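Local coordinates for beta-lactamase inhibitory protein BLIP-I (Streptomyces exfoliatus, PDB 3GMV) that inhibits beta-lactamases by binding to them, probably docking on the enzyme through the concave face of its antiparallel sheet, at residues I36-T44 with P51-D59; N68-V79 with V100-G109. One frame throughout, in Å; residues are numbered along the deposited sequence.

Interaction 1. Residues I36-T44 with P51-D59; sequences IGDSILCFT and PYGGFSFTD. With TAM (tris(hydroxyethyl)aminomethane), chain B.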
loop_
_atom_site.group_PDB
_atom_site.type_symbol
_atom_site.label_atom_id
_atom_site.label_comp_id
_atom_site.label_asym_id
_atom_site.label_seq_id
_atom_site.Cartn_x
_atom_site.Cartn_y
_atom_site.Cartn_z
ATOM N N ILE A 36 16.578 2.606 6.481
ATOM C CA ILE A 36 15.611 3.250 5.565
ATOM C C ILE A 36 16.292 3.791 4.326
ATOM O O ILE A 36 15.650 3.947 3.281
ATOM C CB ILE A 36 14.874 4.418 6.297
ATOM C CG1 ILE A 36 14.121 3.859 7.489
ATOM C CG2 ILE A 36 13.868 5.168 5.400
ATOM C CD1 ILE A 36 13.757 4.967 8.536
ATOM N N GLY A 37 17.578 4.119 4.449
ATOM C CA GLY A 37 18.347 4.660 3.320
ATOM C C GLY A 37 17.816 6.004 2.854
ATOM O O GLY A 37 17.384 6.800 3.675
ATOM N N ASP A 38 17.843 6.248 1.538
ATOM C CA ASP A 38 17.433 7.542 0.981
ATOM C C ASP A 38 15.919 7.793 1.138
ATOM O O ASP A 38 15.431 8.898 0.870
ATOM C CB ASP A 38 17.791 7.623 -0.503
ATOM C CG ASP A 38 19.302 7.739 -0.738
ATOM O OD1 ASP A 38 20.049 7.954 0.218
ATOM O OD2 ASP A 38 19.719 7.610 -1.893
ATOM N N SER A 39 15.178 6.767 1.551
ATOM C CA SER A 39 13.718 6.849 1.616
ATOM C C SER A 39 13.215 7.550 2.884
ATOM O O SER A 39 14.007 8.043 3.685
ATOM C CB SER A 39 13.130 5.449 1.478
ATOM O OG SER A 39 13.456 4.921 0.169
ATOM N N ILE A 40 11.895 7.634 3.046
ATOM C CA ILE A 40 11.337 8.191 4.280
ATOM C C ILE A 40 10.376 7.181 4.811
ATOM O O ILE A 40 9.623 6.598 4.029
ATOM C CB ILE A 40 10.534 9.504 3.962
ATOM C CG1 ILE A 40 11.497 10.610 3.494
ATOM C CG2 ILE A 40 9.764 9.965 5.193
ATOM C CD1 ILE A 40 10.808 11.873 2.931
ATOM N N LEU A 41 10.311 7.028 6.134
ATOM C CA LEU A 41 9.317 6.147 6.745
ATOM C C LEU A 41 8.690 6.935 7.891
ATOM O O LEU A 41 9.416 7.556 8.681
ATOM C CB LEU A 41 10.025 4.920 7.326
ATOM C CG LEU A 41 9.208 3.792 7.955
ATOM C CD1 LEU A 41 8.298 3.199 6.914
ATOM C CD2 LEU A 41 10.172 2.714 8.493
ATOM N N CYS A 42 7.363 6.936 7.960
ATOM C CA CYS A 42 6.634 7.670 9.012
ATOM C C CYS A 42 5.656 6.693 9.671
ATOM O O CYS A 42 4.925 5.991 8.984
ATOM C CB CYS A 42 5.850 8.854 8.426
ATOM S SG CYS A 42 6.803 9.978 7.317
ATOM N N PHE A 43 5.645 6.667 11.003
ATOM C CA PHE A 43 4.748 5.794 11.780
ATOM C C PHE A 43 3.647 6.633 12.413
ATOM O O PHE A 43 3.897 7.744 12.836
ATOM C CB PHE A 43 5.534 5.062 12.876
ATOM C CG PHE A 43 6.373 3.912 12.375
ATOM C CD1 PHE A 43 5.819 2.658 12.179
ATOM C CD2 PHE A 43 7.735 4.087 12.113
ATOM C CE1 PHE A 43 6.591 1.591 11.728
ATOM C CE2 PHE A 43 8.513 3.025 11.659
ATOM C CZ PHE A 43 7.939 1.776 11.464
ATOM N N THR A 44 2.419 6.118 12.486
ATOM C CA THR A 44 1.342 6.880 13.085
ATOM C C THR A 44 1.309 6.654 14.610
ATOM O O THR A 44 0.692 7.425 15.316
ATOM C CB THR A 44 -0.050 6.480 12.541
ATOM O OG1 THR A 44 -0.323 5.120 12.915
ATOM C CG2 THR A 44 -0.081 6.623 11.003
ATOM N N PRO A 51 1.030 1.403 12.439
ATOM C CA PRO A 51 0.788 1.695 11.029
ATOM C C PRO A 51 1.830 2.696 10.516
ATOM O O PRO A 51 2.329 3.544 11.269
ATOM C CB PRO A 51 -0.607 2.320 11.026
ATOM C CG PRO A 51 -1.245 1.880 12.367
ATOM C CD PRO A 51 -0.069 1.849 13.306
ATOM N N TYR A 52 2.175 2.603 9.242
ATOM C CA TYR A 52 3.233 3.461 8.744
ATOM C C TYR A 52 3.007 3.718 7.253
ATOM O O TYR A 52 2.225 3.009 6.596
ATOM C CB TYR A 52 4.607 2.805 8.951
ATOM C CG TYR A 52 4.800 1.515 8.159
ATOM C CD1 TYR A 52 5.301 1.545 6.855
ATOM C CD2 TYR A 52 4.446 0.282 8.699
ATOM C CE1 TYR A 52 5.464 0.365 6.113
ATOM C CE2 TYR A 52 4.626 -0.901 7.983
ATOM C CZ TYR A 52 5.132 -0.848 6.680
ATOM O OH TYR A 52 5.293 -2.017 5.948
ATOM N N GLY A 53 3.683 4.744 6.751
ATOM C CA GLY A 53 3.809 4.953 5.302
ATOM C C GLY A 53 5.297 4.997 4.960
ATOM O O GLY A 53 6.114 5.538 5.731
ATOM N N GLY A 54 5.667 4.442 3.806
ATOM C CA GLY A 54 7.057 4.509 3.326
ATOM C C GLY A 54 7.054 5.156 1.948
ATOM O O GLY A 54 6.150 4.892 1.132
ATOM N N PHE A 55 8.038 6.009 1.679
ATOM C CA PHE A 55 8.061 6.789 0.453
ATOM C C PHE A 55 9.452 6.689 -0.151
ATOM O O PHE A 55 10.444 6.933 0.541
ATOM C CB PHE A 55 7.748 8.255 0.821
ATOM C CG PHE A 55 6.486 8.369 1.576
ATOM C CD1 PHE A 55 5.270 8.183 0.920
ATOM C CD2 PHE A 55 6.499 8.504 2.956
ATOM C CE1 PHE A 55 4.064 8.229 1.631
ATOM C CE2 PHE A 55 5.300 8.570 3.683
ATOM C CZ PHE A 55 4.072 8.422 3.036
ATOM N N SER A 56 9.529 6.369 -1.438
ATOM C CA SER A 56 10.837 6.254 -2.098
ATOM C C SER A 56 10.916 7.179 -3.284
ATOM O O SER A 56 9.880 7.508 -3.898
ATOM C CB SER A 56 11.113 4.815 -2.518
ATOM O OG SER A 56 11.231 4.007 -1.345
ATOM N N PHE A 57 12.141 7.612 -3.580
ATOM C CA PHE A 57 12.400 8.701 -4.533
ATOM C C PHE A 57 13.317 8.307 -5.683
ATOM O O PHE A 57 14.184 7.487 -5.513
ATOM C CB PHE A 57 13.008 9.877 -3.774
ATOM C CG PHE A 57 12.092 10.387 -2.711
ATOM C CD1 PHE A 57 12.079 9.813 -1.440
ATOM C CD2 PHE A 57 11.141 11.330 -3.032
ATOM C CE1 PHE A 57 11.181 10.248 -0.473
ATOM C CE2 PHE A 57 10.243 11.792 -2.066
ATOM C CZ PHE A 57 10.243 11.254 -0.806
ATOM N N THR A 58 13.128 8.920 -6.855
ATOM C CA THR A 58 14.022 8.646 -7.983
ATOM C C THR A 58 15.371 9.354 -7.760
ATOM O O THR A 58 15.568 10.139 -6.825
ATOM C CB THR A 58 13.441 9.194 -9.297
ATOM O OG1 THR A 58 13.370 10.611 -9.154
ATOM C CG2 THR A 58 12.041 8.657 -9.581
ATOM N N ASP A 59 16.312 9.100 -8.655
ATOM C CA ASP A 59 17.599 9.751 -8.589
ATOM C C ASP A 59 17.492 11.280 -8.751
ATOM O O ASP A 59 18.414 12.013 -8.383
ATOM C CB ASP A 59 18.540 9.162 -9.654
ATOM C CG ASP A 59 18.939 7.718 -9.353
ATOM O OD1 ASP A 59 18.824 7.250 -8.190
ATOM O OD2 ASP A 59 19.384 7.033 -10.299
HETATM C C TAM B . 13.289 3.055 -9.725
HETATM C C1 TAM B . 13.057 1.634 -9.254
HETATM C C2 TAM B . 13.610 3.086 -11.218
HETATM C C3 TAM B . 14.424 3.670 -8.933
HETATM C C4 TAM B . 11.779 1.073 -9.854
HETATM C C5 TAM B . 12.827 2.029 -11.992
HETATM C C6 TAM B . 14.495 5.179 -9.145
HETATM N N TAM B . 12.080 3.828 -9.475
HETATM O O4 TAM B . 11.580 -0.254 -9.333
HETATM O O5 TAM B . 13.732 1.094 -12.616
HETATM O O6 TAM B . 13.565 5.583 -10.156
HETATM O O HOH W 1 14.303 6.750 -1.980
#
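The beta hairpin of strands 40-43 and 52-57 pairs Ile40 with Phe55 and Cys42 with Gly53 as antiparallel hydrogen-bonded pairs, each joined by two backbone bonds. Ile40 N donates a hydrogen bond to Phe55 O at 3.0 Å, within the carbonyl plane, and Gly53 N reaches Cys42 O at 2.8 Å. At the far end Thr44 N adds a bond to Pro51 O; proline, which has no N-H of its own, still serves here as an acceptor. Residues alternate between the two faces of this sheet, which belongs to a two-layer alpha/beta sandwich. Ile40 and Phe55 look toward helix 17-24, which covers them through Phe17, Val20 and Trp21, a place for bulky apolar groups; Cys42 is on the same face, against Phe3. There Cys42 SG, in a disulfide with Cys30, meets the edge of the Phe55 ring, 4.2 Å from CE2. Ile40 CD1 approaches Phe57 CE1 at 3.8 Å. Gly53 has no side chain, and the Phe55 ring, by its CZ, folds back over the Gly53 CA. The other face carries Leu41, Phe43 and Tyr52. With CG anti to its backbone N (chi1 -176°), Leu41 sends CD1 across to Tyr52 CD1 at 3.4 Å. Phe43 lies beside Tyr52, both pointing the same way; its CD1 comes 3.5 Å from Tyr52 CB, while the ring planes are inclined at 56°. Beyond the Ile40-Phe55 pair, Ser39 OG and Ser56 OG share a 2.8 Å hydrogen bond, both hydroxyls being turned beside their own backbone N. A water held by Ser39 OG also accepts the Phe57 N-H at 2.8 Å, bridging the two segments.

Interaction 2. Residues N68-V79 with V100-G109; sequences NEYLYKAKTPSV and VPKDSCVSQG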
loop_
_atom_site.group_PDB
_atom_site.type_symbol
_atom_site.label_atom_id
_atom_site.label_comp_id
_atom_site.label_asym_id
_atom_site.label_seq_id
_atom_site.Cartn_x
_atom_site.Cartn_y
_atom_site.Cartn_z
ATOM N N ASN A 68 2.285 1.260 2.519
ATOM C CA ASN A 68 1.892 1.366 3.908
ATOM C C ASN A 68 1.427 0.022 4.421
ATOM O O ASN A 68 1.098 -0.899 3.641
ATOM C CB ASN A 68 0.770 2.394 4.065
ATOM C CG ASN A 68 -0.597 1.818 3.718
ATOM O OD1 ASN A 68 -1.240 1.180 4.566
ATOM N ND2 ASN A 68 -1.080 2.091 2.492
ATOM N N GLU A 69 1.426 -0.109 5.740
ATOM C CA GLU A 69 0.666 -1.180 6.363
ATOM C C GLU A 69 -0.181 -0.570 7.446
ATOM O O GLU A 69 0.275 0.293 8.208
ATOM C CB GLU A 69 1.571 -2.258 6.945
ATOM C CG GLU A 69 2.204 -3.132 5.862
ATOM C CD GLU A 69 2.973 -4.280 6.461
ATOM O OE1 GLU A 69 4.151 -4.070 6.790
ATOM O OE2 GLU A 69 2.399 -5.379 6.614
ATOM N N TYR A 70 -1.438 -0.983 7.467
ATOM C CA TYR A 70 -2.356 -0.674 8.579
ATOM C C TYR A 70 -2.930 0.729 8.618
ATOM O O TYR A 70 -3.649 1.058 9.559
ATOM C CB TYR A 70 -1.743 -1.055 9.963
ATOM C CG TYR A 70 -0.976 -2.363 9.989
ATOM C CD1 TYR A 70 -1.486 -3.503 9.370
ATOM C CD2 TYR A 70 0.260 -2.456 10.617
ATOM C CE1 TYR A 70 -0.783 -4.692 9.370
ATOM C CE2 TYR A 70 0.977 -3.659 10.625
ATOM C CZ TYR A 70 0.437 -4.768 10.000
ATOM O OH TYR A 70 1.137 -5.954 9.987
ATOM N N LEU A 71 -2.673 1.565 7.614
ATOM C CA LEU A 71 -3.275 2.892 7.617
ATOM C C LEU A 71 -4.776 2.831 7.399
ATOM O O LEU A 71 -5.487 3.748 7.779
ATOM C CB LEU A 71 -2.673 3.805 6.531
ATOM C CG LEU A 71 -1.212 4.190 6.750
ATOM C CD1 LEU A 71 -0.699 5.065 5.610
ATOM C CD2 LEU A 71 -1.056 4.927 8.118
ATOM N N TYR A 72 -5.243 1.776 6.731
ATOM C CA TYR A 72 -6.653 1.600 6.443
ATOM C C TYR A 72 -7.122 0.229 6.919
ATOM O O TYR A 72 -6.354 -0.713 6.944
ATOM C CB TYR A 72 -6.882 1.669 4.932
ATOM C CG TYR A 72 -6.437 2.970 4.341
ATOM C CD1 TYR A 72 -7.266 4.075 4.374
ATOM C CD2 TYR A 72 -5.188 3.086 3.731
ATOM C CE1 TYR A 72 -6.857 5.278 3.820
ATOM C CE2 TYR A 72 -4.766 4.286 3.187
ATOM C CZ TYR A 72 -5.601 5.371 3.236
ATOM O OH TYR A 72 -5.195 6.574 2.706
ATOM N N LYS A 73 -8.383 0.135 7.328
ATOM C CA LYS A 73 -8.952 -1.160 7.696
ATOM C C LYS A 73 -10.074 -1.427 6.697
ATOM O O LYS A 73 -10.807 -0.524 6.314
ATOM C CB LYS A 73 -9.511 -1.101 9.139
ATOM C CG LYS A 73 -8.423 -0.985 10.219
ATOM C CD LYS A 73 -9.047 -0.687 11.593
ATOM C CE LYS A 73 -7.985 -0.235 12.589
ATOM N NZ LYS A 73 -6.854 -1.206 12.599
ATOM N N ALA A 74 -10.223 -2.668 6.279
ATOM C CA ALA A 74 -11.292 -3.015 5.351
ATOM C C ALA A 74 -12.651 -2.648 5.891
ATOM O O ALA A 74 -12.902 -2.793 7.080
ATOM C CB ALA A 74 -11.254 -4.520 5.044
ATOM N N LYS A 75 -13.513 -2.172 5.012
ATOM C CA LYS A 75 -14.890 -1.832 5.357
ATOM C C LYS A 75 -15.644 -3.057 5.827
ATOM O O LYS A 75 -16.309 -3.033 6.892
ATOM C CB LYS A 75 -15.606 -1.199 4.177
ATOM C CG LYS A 75 -17.123 -1.054 4.361
ATOM C CD LYS A 75 -17.752 -0.114 3.328
ATOM C CE LYS A 75 -19.248 -0.449 3.140
ATOM N NZ LYS A 75 -19.892 0.271 2.012
ATOM N N THR A 76 -15.497 -4.128 5.051
ATOM C CA THR A 76 -16.161 -5.404 5.325
ATOM C C THR A 76 -15.216 -6.574 5.133
ATOM O O THR A 76 -15.223 -7.203 4.068
ATOM C CB THR A 76 -17.355 -5.574 4.407
ATOM O OG1 THR A 76 -18.111 -4.348 4.393
ATOM C CG2 THR A 76 -18.252 -6.751 4.869
ATOM N N PRO A 77 -14.393 -6.875 6.155
ATOM C CA PRO A 77 -13.489 -8.023 6.061
ATOM C C PRO A 77 -14.305 -9.309 5.869
ATOM O O PRO A 77 -15.091 -9.693 6.742
ATOM C CB PRO A 77 -12.805 -8.070 7.430
ATOM C CG PRO A 77 -13.136 -6.754 8.112
ATOM C CD PRO A 77 -14.340 -6.197 7.463
ATOM N N SER A 78 -14.115 -9.985 4.754
ATOM C CA SER A 78 -15.007 -11.065 4.407
ATOM C C SER A 78 -14.464 -11.980 3.337
ATOM O O SER A 78 -15.169 -12.899 2.867
ATOM C CB SER A 78 -16.322 -10.481 3.925
ATOM O OG SER A 78 -16.139 -9.672 2.790
ATOM N N VAL A 79 -13.222 -11.754 2.910
ATOM C CA VAL A 79 -12.712 -12.591 1.820
ATOM C C VAL A 79 -12.565 -14.052 2.267
ATOM O O VAL A 79 -12.198 -14.333 3.430
ATOM C CB VAL A 79 -11.381 -12.019 1.246
ATOM C CG1 VAL A 79 -10.254 -12.028 2.348
ATOM C CG2 VAL A 79 -10.938 -12.785 -0.008
ATOM N N VAL A 100 -13.710 -11.101 -6.044
ATOM C CA VAL A 100 -13.353 -10.822 -4.657
ATOM C C VAL A 100 -14.096 -9.574 -4.235
ATOM O O VAL A 100 -14.140 -8.607 -5.000
ATOM C CB VAL A 100 -11.811 -10.522 -4.535
ATOM C CG1 VAL A 100 -11.439 -10.063 -3.127
ATOM C CG2 VAL A 100 -10.974 -11.758 -4.906
ATOM N N PRO A 101 -14.658 -9.554 -3.022
ATOM C CA PRO A 101 -15.374 -8.294 -2.647
ATOM C C PRO A 101 -14.384 -7.160 -2.276
ATOM O O PRO A 101 -13.645 -7.257 -1.265
ATOM C CB PRO A 101 -16.240 -8.714 -1.451
ATOM C CG PRO A 101 -15.554 -9.941 -0.875
ATOM C CD PRO A 101 -14.835 -10.627 -2.035
ATOM N N LYS A 102 -14.351 -6.110 -3.102
ATOM C CA LYS A 102 -13.398 -5.039 -2.887
ATOM C C LYS A 102 -13.548 -4.378 -1.519
ATOM O O LYS A 102 -12.571 -3.842 -0.969
ATOM C CB LYS A 102 -13.471 -3.991 -4.014
ATOM C CG LYS A 102 -12.224 -3.133 -4.072
ATOM C CD LYS A 102 -12.222 -2.220 -5.297
ATOM C CE LYS A 102 -11.519 -0.906 -5.008
ATOM N NZ LYS A 102 -10.076 -1.037 -5.111
ATOM N N ASP A 103 -14.751 -4.409 -0.943
ATOM C CA ASP A 103 -14.919 -3.830 0.398
ATOM C C ASP A 103 -14.159 -4.644 1.445
ATOM O O ASP A 103 -14.053 -4.228 2.599
ATOM C CB ASP A 103 -16.404 -3.754 0.812
ATOM C CG ASP A 103 -17.155 -2.607 0.155
ATOM O OD1 ASP A 103 -16.524 -1.707 -0.428
ATOM O OD2 ASP A 103 -18.403 -2.625 0.230
ATOM N N SER A 104 -13.644 -5.828 1.061
ATOM C CA SER A 104 -12.829 -6.603 2.009
ATOM C C SER A 104 -11.363 -6.229 1.949
ATOM O O SER A 104 -10.560 -6.920 2.561
ATOM C CB SER A 104 -12.948 -8.119 1.754
ATOM O OG SER A 104 -12.330 -8.875 2.787
ATOM N N CYS A 105 -11.024 -5.177 1.188
ATOM C CA CYS A 105 -9.636 -4.875 0.837
ATOM C C CYS A 105 -9.289 -3.393 0.998
ATOM O O CYS A 105 -10.164 -2.517 0.922
ATOM C CB CYS A 105 -9.362 -5.232 -0.608
ATOM S SG CYS A 105 -9.947 -6.925 -1.072
ATOM N N VAL A 106 -8.006 -3.126 1.168
ATOM C CA VAL A 106 -7.531 -1.758 1.230
ATOM C C VAL A 106 -6.226 -1.697 0.465
ATOM O O VAL A 106 -5.604 -2.731 0.214
ATOM C CB VAL A 106 -7.226 -1.319 2.691
ATOM C CG1 VAL A 106 -8.478 -1.375 3.547
ATOM C CG2 VAL A 106 -6.052 -2.154 3.287
ATOM N N SER A 107 -5.781 -0.471 0.156
ATOM C CA SER A 107 -4.467 -0.299 -0.459
ATOM C C SER A 107 -3.308 -0.338 0.511
ATOM O O SER A 107 -3.318 0.331 1.564
ATOM C CB SER A 107 -4.426 0.985 -1.302
ATOM O OG SER A 107 -3.168 1.123 -1.952
ATOM N N GLN A 108 -2.295 -1.135 0.174
ATOM C CA GLN A 108 -1.022 -1.076 0.863
ATOM C C GLN A 108 0.069 -0.465 -0.001
ATOM O O GLN A 108 1.265 -0.552 0.315
ATOM C CB GLN A 108 -0.616 -2.485 1.352
ATOM C CG GLN A 108 -1.445 -2.872 2.595
ATOM C CD GLN A 108 -0.893 -4.103 3.276
ATOM O OE1 GLN A 108 -0.060 -4.818 2.715
ATOM N NE2 GLN A 108 -1.347 -4.357 4.485
ATOM N N GLY A 109 -0.308 0.121 -1.127
ATOM C CA GLY A 109 0.740 0.783 -1.900
ATOM C C GLY A 109 0.403 1.067 -3.354
ATOM O O GLY A 109 -0.453 0.395 -3.956
HETATM O O HOH W 2 -3.639 -0.133 4.524
HETATM O O HOH W 3 0.035 -6.618 5.943
HETATM O O HOH W 4 -3.180 -2.521 5.647
HETATM O O HOH W 5 -12.416 -1.344 2.258
HETATM O O HOH W 6 -19.598 -4.247 2.066
#
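Asn68 and Gln108 join strands 63-69 and 105-111, antiparallel neighbours in the middle of the sheet, and beyond them the loop 70-79 runs along the start of the second strand. The compact end of the contact is built round Ser104, a buried residue in the short 3-10 turn 102-104. Its OG, anti to the backbone N (chi1 -171°), accepts the N-H of Ser78 at 2.9 Å and, more weakly, that of Val79, so one small hydroxyl holds two successive amides of the loop. Next to it Thr76 N binds Asp103 O at 2.8 Å, approaching from above the carbonyl plane. Ala74 fits closely against the turn, its CB 3.5 Å from Ser104 O, where the single methyl of alanine lets the loop backbone come close to the turn. Val106 then presses one branch, CG1, on the loop backbone and on Tyr72 CB at 3.7 Å; the beta-branched residue offers a compact apolar surface. Cys105 points away from the loop and is tied to Cys127 of the next strand.

The outer side is looser. Lys75 lies alongside Asp103, its extended chain following the carboxylate, but the salt bridge is long, and a water links Asp103 OD2 to Thr76 OG1. Water also enters at the strand junction. The Gln108 amide passes near Glu69 CG, and its NE2 gives hydrogens to two waters, one of which also accepts the N-H of Tyr70. Gln108 and Gly109 face Lys124 in a classic beta bulge. Asn68 links the two strands directly: beyond its backbone bond to Gln108 O, its ND2 donates to Ser107 O at 3.0 Å, and a water joins Asn68 OD1 to that same Ser107 O.

How the interactions relate
Interaction 1 closes before interaction 2 opens along the chain, and their centres lie about 21 Å apart on opposite sides of the chain's centre. One sheet joins them, because strands 52-57 and 63-69 are successive and adjacent. At this seam Tyr52 OH and Glu69 OE1 stand 2.5 Å apart in a probable hydrogen bond, while Thr44 CG2 packs on Leu71 CD2 at 3.5 Å. The bound tris(hydroxyethyl)aminomethane lies nearer interaction 1: Thr58 CG2, in the ligand pocket with Trp64 and Pro113, is 3.5 Å from its O6. In interaction 2, Gly109 CA remains about 13 Å from the nearest ligand atom.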